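Local coordinates for IroE protein (Escherichia coli, PDB 2GZS), which hydrolyses the trilactone siderophore enterobactin and its C-glucosylated forms, preferring the iron-free molecules and usually cutting once to leave a linear trimer, at residues V9-S14 against W30-N35; D50-M55 against V77-N82; V155-L160 against L183-A188; H198-E203 against V238-P243. One frame throughout, in Å; residues are numbered along the deposited sequence.

In the fold
All four contacts belong to one alpha/beta-hydrolase fold built on an eight-stranded mixed sheet, and they follow one another along the chain without overlap. Contact 1 is the antiparallel hairpin at one margin of the sheet and contact 4 the parallel strand pair at the other, their centres about 27 Å apart. Contact 2 sets helix 51-57 against strand 73-79, the neighbour of strand 26-34, and touches contact 1 where Trp30 meets Asn52 and Met55. Contact 3 joins two helices and touches contact 4 where Leu156 and Trp159 meet Leu199. Contact 2 comes nearest the active site, with the Asp50 side chain about 6 Å from that of Ser149.

Contact 1: residues V9-S14 against W30-N35; sequences VFYHFS and WTAVPN
His12 and Asn35 meet through a short, straight side-chain bond, His12 ND1 to Asn35 OD1 at 2.6 Å. From His12 CB, 3.7 Å from Asn35 OD1, the side chain runs to CG, which sits between the backbone N and the carbonyl carbon (chi1 50°), a turn that lays the ring back over the partner strand. ND1 donates nearly in line with the amide C=O, and the oxygen lies in the ring plane, with ring and amide only 24° apart. Next to ND1, His12 CE1 is 3.6 Å from Val33 CG1. His12 NE2, at 3.6 Å, and CD2 lie under Val33 CB, which covers one ring face in a CH-pi contact. The same Asn35 closes the end of the pairing with its backbone N, which donates to Phe10 O, and weakly with ND2 to Val9 O.

The backbones form the antiparallel hairpin of strands 11-19 and 26-34 at the margin of the sheet: His12-Val33 and Ser14-Thr31 are hydrogen-bonded pairs, Tyr11-Pro34 and Phe13-Ala32 non-hydrogen-bonded ones. Away from His12, Ala32 CB is wedged between two aromatic rings, 3.4 Å from Phe13 CE1 and 3.6 Å from Tyr11 CD2. Pro34 CA stands over the centre of the Tyr11 ring, 3.9 Å from its centroid, while Tyr11 OH is hydrogen-bonded to Pro72 O. One water joins Ser14 OG to Thr31 O.

Contact 2: residues D50-M55 against V77-N82; sequences DGNAVM and VGYQTN
The turn that enters helix 51-57, close to the active site of this alpha/beta-hydrolase fold, is fastened here to the end of strand 73-79. Gly51 N, in the first turn of the helix, donates to Val77 O at 3.0 Å. The bond is bent, 146° at the hydrogen, and the donor stands well above the carbonyl plane. The backbones nearly meet at this point: the CA atoms of Gly51 and Gly78 are 3.9 Å apart.

One residue further on, the amide of Asn52 lies alongside the strand's backbone. CG stands anti to its own carbonyl carbon (chi1 -56°), which carries the amide across to Tyr79, its CG 3.6 Å from Tyr79 O and 4.0 Å from Thr81 CG2. Asp50, just before the helix, turns its carboxylate to Arg90, a residue of the phosphonate pocket, in a salt bridge through OD1.

Strand 26-34 flanks the contact, with Trp30 against Asn52 and Met55. Phe251 of helix 247-262 packs on Asp50, Ala53 and Val54, and helix 117-132 covers Val77.

Contact 3: residues V155-L160 against L183-A188; sequences VLDSWL and LSRVTA
Asp157 holds CG anti to the backbone N, while Arg185 bends at its third torsion (chi3 58°), and together these turns bring carboxylate and guanidinium into a salt bridge. Arg185 NH1 donates to Asp157 OD1 at 3.0 Å in a nearly straight bond. The oxygen lies close to the guanidinium plane and is met nearly along its C-O bond, yet the two flat groups are 62° apart and join through one oxygen and one nitrogen, OD2 being taken up by Ser117 and Arg121 of helix 117-132.

Leu160 takes the guanidinium from another direction: CD1 rests over the centre of one face, 3.4 Å from Arg185 CZ. The guanidinium is thus met at its edge by the carboxylate and over one face by the leucine methyl. The other branch of Leu160, CD2, lies 3.6 Å from Arg185 O and reaches on to Val186. That valine is also met by Trp159, whose CZ3 approaches Val186 CG1 to 3.7 Å, the two side chains crossing at about a right angle. Leu156 completes the apolar patch more loosely, its CD2 4.3 Å from Val186 CG2.

Helices 150-161 and 179-187 run roughly the same way, their local axes 10.0 Å apart at an angle of 27°. Leu230 of helix 219-232 touches both Trp159 and Val186, and strand 167-171 underlies helix 150-161 through Val155 and Leu156.

Contact 4: residues H198-E203 against V238-P243; sequences HLAIME and VFWDFP
His198, just before the first backbone bond, puts its ring beside Val238, CE1 3.6 Å from Val238 CG2. Strands 198-203 and 237-241 are the last two parallel strands of the alpha/beta-hydrolase sheet, with helix 219-232 between them in sequence. A water in the planes of both rings joins His198 NE2 to Trp240 NE1, which donates to it. Leu199 O accepts from Val238 N, the first rung of a ladder that continues through Ile201 N to Val238 O and Trp240 N to Ile201 O and on to Glu203, whose N gives to Trp240 O and whose O accepts from Phe242 N.

Ala200 CB occupies the same face as Val238 and Trp240, touching Val238 CG2 and Trp240 CD1, each at 3.9 Å. Ile201 points to the other face, alongside Phe239; Phe239 CD1 lies 3.3 Å from Ile201 O. Met202, present as selenomethionine, runs beside Trp240, both side chains pointing the same way. A turn about the CG-SE bond (chi3 94°) folds CE over the five-membered ring, 4.1 Å from its centroid in a CH-pi contact, while SE makes a more oblique Met-aromatic contact. CE also reaches the edge of the Phe242 ring, which packs on Met250 and Ala253 of helix 247-262.

Glu203 ends the strand: its carboxylate turns away, OE1 hydrogen-bonded to Ser174 OG, whereas CB meets the Phe239 ring edge, 3.8 Å from Phe239 CE1.

Contact 1: residues V9-S14 against W30-N35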
loop_
_atom_site.group_PDB
_atom_site.type_symbol
_atom_site.label_atom_id
_atom_site.label_comp_id
_atom_site.label_asym_id
_atom_site.label_seq_id
_atom_site.Cartn_x
_atom_site.Cartn_y
_atom_site.Cartn_z
ATOM N N VAL A 9 -10.176 13.381 -17.492
ATOM C CA VAL A 9 -11.169 14.372 -17.111
ATOM C C VAL A 9 -11.524 14.256 -15.656
ATOM O O VAL A 9 -12.112 15.133 -15.035
ATOM C CB VAL A 9 -12.437 14.210 -17.981
ATOM C CG1 VAL A 9 -12.214 14.716 -19.368
ATOM C CG2 VAL A 9 -12.854 12.727 -18.034
ATOM N N PHE A 10 -11.225 13.122 -14.962
ATOM C CA PHE A 10 -11.659 12.920 -13.612
ATOM C C PHE A 10 -10.647 13.378 -12.530
ATOM O O PHE A 10 -11.028 13.615 -11.415
ATOM C CB PHE A 10 -11.907 11.389 -13.445
ATOM C CG PHE A 10 -13.177 10.925 -14.205
ATOM C CD1 PHE A 10 -14.410 11.279 -13.735
ATOM C CD2 PHE A 10 -12.986 10.173 -15.359
ATOM C CE1 PHE A 10 -15.539 10.834 -14.445
ATOM C CE2 PHE A 10 -14.092 9.738 -16.082
ATOM C CZ PHE A 10 -15.325 10.123 -15.612
ATOM N N TYR A 11 -9.390 13.460 -12.944
ATOM C CA TYR A 11 -8.262 13.635 -12.015
ATOM C C TYR A 11 -7.142 14.400 -12.712
ATOM O O TYR A 11 -6.980 14.346 -13.915
ATOM C CB TYR A 11 -7.651 12.266 -11.640
ATOM C CG TYR A 11 -8.169 11.522 -10.468
ATOM C CD1 TYR A 11 -9.397 10.854 -10.495
ATOM C CD2 TYR A 11 -7.459 11.465 -9.256
ATOM C CE1 TYR A 11 -9.959 10.148 -9.444
ATOM C CE2 TYR A 11 -8.012 10.754 -8.194
ATOM C CZ TYR A 11 -9.229 10.088 -8.260
ATOM O OH TYR A 11 -9.765 9.395 -7.200
ATOM N N HIS A 12 -6.335 15.135 -11.952
ATOM C CA HIS A 12 -5.140 15.783 -12.482
ATOM C C HIS A 12 -3.910 15.232 -11.744
ATOM O O HIS A 12 -4.001 14.841 -10.609
ATOM C CB HIS A 12 -5.142 17.303 -12.311
ATOM C CG HIS A 12 -5.434 17.939 -11.008
ATOM N ND1 HIS A 12 -6.671 17.985 -10.437
ATOM C CD2 HIS A 12 -4.617 18.589 -10.125
ATOM C CE1 HIS A 12 -6.678 18.626 -9.275
ATOM N NE2 HIS A 12 -5.419 18.980 -9.095
ATOM N N PHE A 13 -2.807 15.271 -12.428
ATOM C CA PHE A 13 -1.631 14.549 -11.913
ATOM C C PHE A 13 -0.417 15.441 -11.837
ATOM O O PHE A 13 -0.224 16.328 -12.647
ATOM C CB PHE A 13 -1.288 13.461 -12.925
ATOM C CG PHE A 13 -2.372 12.445 -13.113
ATOM C CD1 PHE A 13 -2.336 11.269 -12.405
ATOM C CD2 PHE A 13 -3.420 12.725 -14.012
ATOM C CE1 PHE A 13 -3.352 10.351 -12.601
ATOM C CE2 PHE A 13 -4.421 11.785 -14.186
ATOM C CZ PHE A 13 -4.394 10.613 -13.474
ATOM N N SER A 14 0.447 15.129 -10.863
ATOM C CA SER A 14 1.773 15.732 -10.905
ATOM C C SER A 14 2.794 14.675 -10.524
ATOM O O SER A 14 2.385 13.613 -10.001
ATOM C CB SER A 14 1.794 16.988 -10.029
ATOM O OG SER A 14 1.385 16.672 -8.735
ATOM N N TRP A 30 3.910 9.817 -8.180
ATOM C CA TRP A 30 2.811 10.489 -8.876
ATOM C C TRP A 30 1.699 10.755 -7.865
ATOM O O TRP A 30 1.302 9.898 -7.054
ATOM C CB TRP A 30 2.220 9.667 -10.002
ATOM C CG TRP A 30 3.113 9.429 -11.157
ATOM C CD1 TRP A 30 3.137 10.196 -12.300
ATOM C CD2 TRP A 30 4.097 8.396 -11.349
ATOM N NE1 TRP A 30 4.081 9.690 -13.174
ATOM C CE2 TRP A 30 4.679 8.583 -12.597
ATOM C CE3 TRP A 30 4.508 7.327 -10.507
ATOM C CZ2 TRP A 30 5.663 7.749 -13.084
ATOM C CZ3 TRP A 30 5.512 6.490 -11.007
ATOM C CH2 TRP A 30 6.081 6.706 -12.265
ATOM N N THR A 31 1.182 11.981 -7.884
ATOM C CA THR A 31 0.030 12.346 -7.082
ATOM C C THR A 31 -1.164 12.618 -7.999
ATOM O O THR A 31 -1.053 13.494 -8.881
ATOM C CB THR A 31 0.317 13.553 -6.179
ATOM O OG1 THR A 31 1.441 13.232 -5.332
ATOM C CG2 THR A 31 -0.828 13.810 -5.213
ATOM N N ALA A 32 -2.251 11.890 -7.869
ATOM C CA ALA A 32 -3.461 12.027 -8.644
ATOM C C ALA A 32 -4.506 12.646 -7.735
ATOM O O ALA A 32 -4.901 12.067 -6.739
ATOM C CB ALA A 32 -3.952 10.684 -9.225
ATOM N N VAL A 33 -4.976 13.875 -8.085
ATOM C CA VAL A 33 -5.935 14.606 -7.261
ATOM C C VAL A 33 -7.281 14.633 -8.000
ATOM O O VAL A 33 -7.254 14.961 -9.204
ATOM C CB VAL A 33 -5.481 16.053 -7.013
ATOM C CG1 VAL A 33 -6.504 16.811 -6.213
ATOM C CG2 VAL A 33 -4.124 16.121 -6.271
ATOM N N PRO A 34 -8.376 14.312 -7.363
ATOM C CA PRO A 34 -9.678 14.342 -8.057
ATOM C C PRO A 34 -9.992 15.761 -8.571
ATOM O O PRO A 34 -9.612 16.744 -7.955
ATOM C CB PRO A 34 -10.654 13.947 -6.981
ATOM C CG PRO A 34 -9.827 13.150 -5.974
ATOM C CD PRO A 34 -8.511 13.886 -5.943
ATOM N N ASN A 35 -10.662 15.787 -9.716
ATOM C CA ASN A 35 -11.138 17.084 -10.228
ATOM C C ASN A 35 -12.483 17.421 -9.671
ATOM O O ASN A 35 -12.949 18.535 -9.917
ATOM C CB ASN A 35 -11.202 17.007 -11.756
ATOM C CG ASN A 35 -9.846 17.113 -12.378
ATOM O OD1 ASN A 35 -8.836 17.316 -11.667
ATOM N ND2 ASN A 35 -9.728 17.039 -13.698
HETATM O O HOH W 1 3.781 13.862 -6.883
HETATM O O HOH W 2 -1.499 16.566 -8.795
#

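Contact 2: residues D50-M55 against V77-N82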
loop_
_atom_site.group_PDB
_atom_site.type_symbol
_atom_site.label_atom_id
_atom_site.label_comp_id
_atom_site.label_asym_id
_atom_site.label_seq_id
_atom_site.Cartn_x
_atom_site.Cartn_y
_atom_site.Cartn_z
ATOM N N ASP A 50 4.903 0.008 -5.565
ATOM C CA ASP A 50 5.040 -0.360 -6.969
ATOM C C ASP A 50 4.351 0.634 -7.881
ATOM O O ASP A 50 3.577 0.265 -8.764
ATOM C CB ASP A 50 4.536 -1.806 -7.194
ATOM C CG ASP A 50 5.438 -2.815 -6.477
ATOM O OD1 ASP A 50 6.690 -2.638 -6.562
ATOM O OD2 ASP A 50 4.822 -3.742 -5.908
ATOM N N GLY A 51 4.627 1.912 -7.632
ATOM C CA GLY A 51 3.799 2.962 -8.249
ATOM C C GLY A 51 3.913 2.960 -9.725
ATOM O O GLY A 51 2.936 3.416 -10.367
ATOM N N ASN A 52 5.003 2.576 -10.372
ATOM C CA ASN A 52 5.071 2.602 -11.830
ATOM C C ASN A 52 4.006 1.645 -12.394
ATOM O O ASN A 52 3.309 1.987 -13.356
ATOM C CB ASN A 52 6.416 2.158 -12.384
ATOM C CG ASN A 52 7.577 2.952 -11.860
ATOM O OD1 ASN A 52 8.163 3.830 -12.494
ATOM N ND2 ASN A 52 7.907 2.678 -10.627
ATOM N N ALA A 53 3.844 0.500 -11.771
ATOM C CA ALA A 53 2.922 -0.540 -12.295
ATOM C C ALA A 53 1.497 -0.127 -12.048
ATOM O O ALA A 53 0.602 -0.316 -12.871
ATOM C CB ALA A 53 3.223 -1.886 -11.605
ATOM N N VAL A 54 1.228 0.488 -10.866
ATOM C CA VAL A 54 -0.096 1.035 -10.597
ATOM C C VAL A 54 -0.412 2.092 -11.679
ATOM O O VAL A 54 -1.538 2.033 -12.246
ATOM C CB VAL A 54 -0.128 1.650 -9.188
ATOM C CG1 VAL A 54 -1.430 2.441 -9.088
ATOM C CG2 VAL A 54 -0.047 0.573 -8.103
HETATM N N MSE A 55 0.509 2.995 -11.949
HETATM C CA MSE A 55 0.160 4.030 -12.963
HETATM C C MSE A 55 -0.081 3.435 -14.326
HETATM O O MSE A 55 -0.963 3.955 -15.022
HETATM C CB MSE A 55 1.257 5.080 -13.045
HETATM C CG MSE A 55 1.306 5.881 -11.719
HETATM SE SE MSE A 55 -0.294 6.909 -11.359
HETATM C CE MSE A 55 -0.209 7.938 -12.878
ATOM N N VAL A 77 3.844 5.429 -5.370
ATOM C CA VAL A 77 5.267 5.623 -5.000
ATOM C C VAL A 77 6.070 4.639 -5.852
ATOM O O VAL A 77 6.058 3.420 -5.515
ATOM C CB VAL A 77 5.472 5.379 -3.519
ATOM C CG1 VAL A 77 6.927 5.608 -3.116
ATOM C CG2 VAL A 77 4.491 6.311 -2.753
ATOM N N GLY A 78 6.705 5.118 -6.911
ATOM C CA GLY A 78 7.447 4.274 -7.822
ATOM C C GLY A 78 8.926 4.631 -7.874
ATOM O O GLY A 78 9.398 5.279 -6.925
ATOM N N TYR A 79 9.551 4.221 -8.933
ATOM C CA TYR A 79 10.986 4.365 -9.108
ATOM C C TYR A 79 11.316 5.051 -10.395
ATOM O O TYR A 79 10.448 5.016 -11.305
ATOM C CB TYR A 79 11.663 2.975 -9.061
ATOM C CG TYR A 79 11.595 2.362 -7.679
ATOM C CD1 TYR A 79 12.525 2.704 -6.690
ATOM C CD2 TYR A 79 10.605 1.427 -7.309
ATOM C CE1 TYR A 79 12.464 2.119 -5.414
ATOM C CE2 TYR A 79 10.502 0.840 -6.042
ATOM C CZ TYR A 79 11.481 1.217 -5.091
ATOM O OH TYR A 79 11.361 0.651 -3.834
ATOM N N GLN A 80 12.511 5.618 -10.512
ATOM C CA GLN A 80 12.898 6.265 -11.776
ATOM C C GLN A 80 13.390 5.198 -12.740
ATOM O O GLN A 80 14.600 4.908 -12.890
ATOM C CB GLN A 80 13.967 7.311 -11.413
ATOM C CG GLN A 80 13.370 8.473 -10.611
ATOM C CD GLN A 80 14.427 9.486 -10.162
ATOM O OE1 GLN A 80 15.385 9.676 -10.928
ATOM N NE2 GLN A 80 14.258 10.088 -8.987
ATOM N N THR A 81 12.428 4.582 -13.408
ATOM C CA THR A 81 12.711 3.464 -14.326
ATOM C C THR A 81 11.666 3.453 -15.411
ATOM O O THR A 81 10.561 3.969 -15.255
ATOM C CB THR A 81 12.680 2.114 -13.626
ATOM O OG1 THR A 81 12.892 1.078 -14.619
ATOM C CG2 THR A 81 11.298 1.884 -13.008
ATOM N N ASN A 82 12.014 2.849 -16.547
ATOM C CA ASN A 82 10.984 2.766 -17.588
ATOM C C ASN A 82 10.300 1.402 -17.558
ATOM O O ASN A 82 9.488 1.087 -18.423
ATOM C CB ASN A 82 11.580 2.954 -18.985
ATOM C CG ASN A 82 12.053 4.380 -19.228
ATOM O OD1 ASN A 82 11.236 5.299 -19.343
ATOM N ND2 ASN A 82 13.363 4.560 -19.285
#

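Contact 3: residues V155-L160 against L183-A188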
loop_
_atom_site.group_PDB
_atom_site.type_symbol
_atom_site.label_atom_id
_atom_site.label_comp_id
_atom_site.label_asym_id
_atom_site.label_seq_id
_atom_site.Cartn_x
_atom_site.Cartn_y
_atom_site.Cartn_z
ATOM N N VAL A 155 3.361 -3.509 4.071
ATOM C CA VAL A 155 2.167 -2.981 4.766
ATOM C C VAL A 155 1.981 -3.556 6.140
ATOM O O VAL A 155 1.652 -2.891 7.110
ATOM C CB VAL A 155 0.926 -3.253 3.901
ATOM C CG1 VAL A 155 -0.388 -2.893 4.594
ATOM C CG2 VAL A 155 1.017 -2.450 2.607
ATOM N N LEU A 156 2.223 -4.884 6.301
ATOM C CA LEU A 156 2.148 -5.513 7.649
ATOM C C LEU A 156 3.189 -4.905 8.597
ATOM O O LEU A 156 2.865 -4.582 9.753
ATOM C CB LEU A 156 2.363 -7.024 7.571
ATOM C CG LEU A 156 1.271 -7.820 6.856
ATOM C CD1 LEU A 156 1.647 -9.312 6.768
ATOM C CD2 LEU A 156 -0.087 -7.636 7.524
ATOM N N ASP A 157 4.396 -4.742 8.116
ATOM C CA ASP A 157 5.499 -4.146 8.867
ATOM C C ASP A 157 5.095 -2.744 9.351
ATOM O O ASP A 157 5.386 -2.338 10.500
ATOM C CB ASP A 157 6.778 -4.171 8.043
ATOM C CG ASP A 157 8.016 -3.707 8.798
ATOM O OD1 ASP A 157 8.320 -4.375 9.837
ATOM O OD2 ASP A 157 8.719 -2.735 8.451
ATOM N N SER A 158 4.398 -2.026 8.469
ATOM C CA SER A 158 4.002 -0.647 8.788
ATOM C C SER A 158 2.800 -0.668 9.723
ATOM O O SER A 158 2.728 0.179 10.645
ATOM C CB SER A 158 3.580 0.039 7.463
ATOM O OG SER A 158 4.698 0.155 6.614
ATOM N N TRP A 159 1.852 -1.592 9.561
ATOM C CA TRP A 159 0.742 -1.685 10.527
ATOM C C TRP A 159 1.292 -1.903 11.932
ATOM O O TRP A 159 0.822 -1.411 12.959
ATOM C CB TRP A 159 -0.161 -2.893 10.126
ATOM C CG TRP A 159 -1.353 -3.037 11.044
ATOM C CD1 TRP A 159 -2.574 -2.387 10.956
ATOM C CD2 TRP A 159 -1.468 -3.878 12.191
ATOM N NE1 TRP A 159 -3.390 -2.789 11.978
ATOM C CE2 TRP A 159 -2.727 -3.725 12.769
ATOM C CE3 TRP A 159 -0.568 -4.768 12.784
ATOM C CZ2 TRP A 159 -3.156 -4.408 13.908
ATOM C CZ3 TRP A 159 -0.976 -5.460 13.917
ATOM C CH2 TRP A 159 -2.231 -5.291 14.463
ATOM N N LEU A 160 2.394 -2.657 12.056
ATOM C CA LEU A 160 3.038 -2.908 13.373
ATOM C C LEU A 160 3.714 -1.672 13.911
ATOM O O LEU A 160 3.755 -1.504 15.133
ATOM C CB LEU A 160 4.104 -4.021 13.266
ATOM C CG LEU A 160 3.522 -5.431 13.176
ATOM C CD1 LEU A 160 4.600 -6.413 12.697
ATOM C CD2 LEU A 160 2.944 -5.817 14.545
ATOM N N LEU A 183 3.121 -12.437 10.510
ATOM C CA LEU A 183 1.843 -12.705 11.191
ATOM C C LEU A 183 1.939 -12.951 12.697
ATOM O O LEU A 183 1.069 -12.603 13.484
ATOM C CB LEU A 183 1.149 -13.962 10.621
ATOM C CG LEU A 183 0.326 -13.692 9.362
ATOM C CD1 LEU A 183 -0.396 -14.958 8.918
ATOM C CD2 LEU A 183 -0.634 -12.529 9.584
ATOM N N SER A 184 3.007 -13.621 13.084
ATOM C CA SER A 184 3.344 -13.898 14.478
ATOM C C SER A 184 3.498 -12.581 15.235
ATOM O O SER A 184 3.001 -12.410 16.359
ATOM C CB SER A 184 4.637 -14.714 14.530
ATOM O OG SER A 184 4.806 -15.142 15.886
ATOM N N ARG A 185 4.149 -11.596 14.593
ATOM C CA ARG A 185 4.206 -10.291 15.295
ATOM C C ARG A 185 2.860 -9.585 15.304
ATOM O O ARG A 185 2.480 -8.932 16.305
ATOM C CB ARG A 185 5.215 -9.387 14.608
ATOM C CG ARG A 185 6.664 -9.855 14.618
ATOM C CD ARG A 185 7.575 -9.145 13.614
ATOM N NE ARG A 185 7.670 -7.708 13.731
ATOM C CZ ARG A 185 7.936 -6.682 12.951
ATOM N NH1 ARG A 185 8.231 -6.781 11.652
ATOM N NH2 ARG A 185 7.915 -5.440 13.470
ATOM N N VAL A 186 2.121 -9.702 14.202
ATOM C CA VAL A 186 0.815 -9.038 14.119
ATOM C C VAL A 186 -0.118 -9.506 15.196
ATOM O O VAL A 186 -0.825 -8.793 15.890
ATOM C CB VAL A 186 0.163 -9.277 12.718
ATOM C CG1 VAL A 186 -1.321 -8.967 12.804
ATOM C CG2 VAL A 186 0.903 -8.474 11.653
ATOM N N THR A 187 -0.194 -10.843 15.441
ATOM C CA THR A 187 -1.176 -11.315 16.394
ATOM C C THR A 187 -0.622 -11.209 17.839
ATOM O O THR A 187 -1.425 -11.480 18.720
ATOM C CB THR A 187 -1.624 -12.771 16.118
ATOM O OG1 THR A 187 -0.490 -13.665 16.121
ATOM C CG2 THR A 187 -2.204 -12.900 14.704
ATOM N N ALA A 188 0.614 -10.799 18.027
ATOM C CA ALA A 188 1.182 -10.653 19.360
ATOM C C ALA A 188 0.936 -9.265 19.971
ATOM O O ALA A 188 1.380 -9.041 21.097
ATOM C CB ALA A 188 2.686 -10.905 19.337
#

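Contact 4: residues H198-E203 against V238-P243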
loop_
_atom_site.group_PDB
_atom_site.type_symbol
_atom_site.label_atom_id
_atom_site.label_comp_id
_atom_site.label_asym_id
_atom_site.label_seq_id
_atom_site.Cartn_x
_atom_site.Cartn_y
_atom_site.Cartn_z
ATOM N N HIS A 198 -6.894 0.082 10.821
ATOM C CA HIS A 198 -7.663 -0.934 10.113
ATOM C C HIS A 198 -6.768 -1.817 9.265
ATOM O O HIS A 198 -5.920 -1.242 8.570
ATOM C CB HIS A 198 -8.628 -0.238 9.127
ATOM C CG HIS A 198 -9.279 -1.130 8.142
ATOM N ND1 HIS A 198 -10.097 -2.192 8.553
ATOM C CD2 HIS A 198 -9.287 -1.113 6.787
ATOM C CE1 HIS A 198 -10.561 -2.804 7.462
ATOM N NE2 HIS A 198 -10.088 -2.185 6.396
ATOM N N LEU A 199 -6.946 -3.130 9.357
ATOM C CA LEU A 199 -6.030 -3.985 8.579
ATOM C C LEU A 199 -6.874 -4.801 7.619
ATOM O O LEU A 199 -7.820 -5.468 8.050
ATOM C CB LEU A 199 -5.284 -4.923 9.537
ATOM C CG LEU A 199 -4.384 -5.926 8.812
ATOM C CD1 LEU A 199 -3.304 -5.233 8.003
ATOM C CD2 LEU A 199 -3.837 -6.882 9.902
ATOM N N ALA A 200 -6.573 -4.763 6.355
ATOM C CA ALA A 200 -7.289 -5.507 5.324
ATOM C C ALA A 200 -6.280 -6.456 4.679
ATOM O O ALA A 200 -5.391 -6.002 3.950
ATOM C CB ALA A 200 -7.890 -4.590 4.268
ATOM N N ILE A 201 -6.430 -7.764 4.939
ATOM C CA ILE A 201 -5.572 -8.740 4.273
ATOM C C ILE A 201 -6.263 -9.241 3.011
ATOM O O ILE A 201 -7.475 -9.517 3.072
ATOM C CB ILE A 201 -5.263 -9.929 5.213
ATOM C CG1 ILE A 201 -4.566 -9.425 6.490
ATOM C CG2 ILE A 201 -4.445 -10.981 4.504
ATOM C CD1 ILE A 201 -4.325 -10.540 7.506
HETATM N N MSE A 202 -5.548 -9.263 1.904
HETATM C CA MSE A 202 -6.121 -9.509 0.611
HETATM C C MSE A 202 -5.353 -10.676 0.012
HETATM O O MSE A 202 -4.132 -10.592 -0.111
HETATM C CB MSE A 202 -6.016 -8.281 -0.295
HETATM C CG MSE A 202 -6.469 -6.956 0.414
HETATM SE SE MSE A 202 -6.356 -5.393 -0.671
HETATM C CE MSE A 202 -8.161 -5.413 -1.291
ATOM N N GLU A 203 -6.057 -11.753 -0.352
ATOM C CA GLU A 203 -5.322 -12.878 -0.914
ATOM C C GLU A 203 -6.109 -13.434 -2.102
ATOM O O GLU A 203 -7.312 -13.225 -2.164
ATOM C CB GLU A 203 -5.132 -14.024 0.119
ATOM C CG GLU A 203 -4.145 -13.655 1.228
ATOM C CD GLU A 203 -2.699 -13.809 0.833
ATOM O OE1 GLU A 203 -2.363 -14.348 -0.267
ATOM O OE2 GLU A 203 -1.788 -13.427 1.626
ATOM N N VAL A 238 -10.060 -7.372 8.448
ATOM C CA VAL A 238 -10.941 -8.007 7.507
ATOM C C VAL A 238 -10.113 -8.748 6.480
ATOM O O VAL A 238 -8.920 -8.469 6.300
ATOM C CB VAL A 238 -11.857 -7.001 6.782
ATOM C CG1 VAL A 238 -12.677 -6.179 7.794
ATOM C CG2 VAL A 238 -11.092 -6.022 5.925
ATOM N N PHE A 239 -10.782 -9.672 5.792
ATOM C CA PHE A 239 -10.155 -10.430 4.730
ATOM C C PHE A 239 -10.860 -10.205 3.388
ATOM O O PHE A 239 -12.098 -10.308 3.330
ATOM C CB PHE A 239 -10.209 -11.918 5.123
ATOM C CG PHE A 239 -9.730 -12.890 4.083
ATOM C CD1 PHE A 239 -8.504 -12.623 3.479
ATOM C CD2 PHE A 239 -10.484 -14.017 3.738
ATOM C CE1 PHE A 239 -7.986 -13.476 2.530
ATOM C CE2 PHE A 239 -9.924 -14.859 2.793
ATOM C CZ PHE A 239 -8.708 -14.611 2.208
ATOM N N TRP A 240 -10.171 -9.885 2.343
ATOM C CA TRP A 240 -10.696 -9.781 0.981
ATOM C C TRP A 240 -10.152 -10.976 0.203
ATOM O O TRP A 240 -8.936 -11.122 0.061
ATOM C CB TRP A 240 -10.239 -8.500 0.308
ATOM C CG TRP A 240 -10.794 -7.206 0.857
ATOM C CD1 TRP A 240 -10.342 -6.462 1.902
ATOM C CD2 TRP A 240 -11.948 -6.541 0.334
ATOM N NE1 TRP A 240 -11.144 -5.352 2.073
ATOM C CE2 TRP A 240 -12.127 -5.401 1.110
ATOM C CE3 TRP A 240 -12.791 -6.887 -0.737
ATOM C CZ2 TRP A 240 -13.182 -4.534 0.834
ATOM C CZ3 TRP A 240 -13.849 -6.005 -0.999
ATOM C CH2 TRP A 240 -13.996 -4.890 -0.205
ATOM N N ASP A 241 -11.051 -11.811 -0.282
ATOM C CA ASP A 241 -10.646 -12.989 -1.043
ATOM C C ASP A 241 -10.901 -12.814 -2.528
ATOM O O ASP A 241 -12.017 -12.343 -2.897
ATOM C CB ASP A 241 -11.487 -14.181 -0.567
ATOM C CG ASP A 241 -10.897 -15.504 -0.990
ATOM O OD1 ASP A 241 -9.832 -15.574 -1.605
ATOM O OD2 ASP A 241 -11.597 -16.487 -0.609
ATOM N N PHE A 242 -9.971 -13.088 -3.398
ATOM C CA PHE A 242 -10.148 -13.046 -4.823
ATOM C C PHE A 242 -9.833 -14.432 -5.392
ATOM O O PHE A 242 -8.693 -14.645 -5.791
ATOM C CB PHE A 242 -9.206 -11.990 -5.454
ATOM C CG PHE A 242 -9.514 -10.610 -4.877
ATOM C CD1 PHE A 242 -10.502 -9.790 -5.405
ATOM C CD2 PHE A 242 -8.810 -10.135 -3.780
ATOM C CE1 PHE A 242 -10.758 -8.551 -4.829
ATOM C CE2 PHE A 242 -9.057 -8.883 -3.233
ATOM C CZ PHE A 242 -10.040 -8.060 -3.758
ATOM N N PRO A 243 -10.786 -15.355 -5.282
ATOM C CA PRO A 243 -10.381 -16.742 -5.486
ATOM C C PRO A 243 -9.785 -17.049 -6.856
ATOM O O PRO A 243 -10.130 -16.672 -7.948
ATOM C CB PRO A 243 -11.708 -17.516 -5.325
ATOM C CG PRO A 243 -12.486 -16.630 -4.357
ATOM C CD PRO A 243 -12.190 -15.206 -4.883
HETATM O O HOH W 3 -11.359 -3.073 4.006
#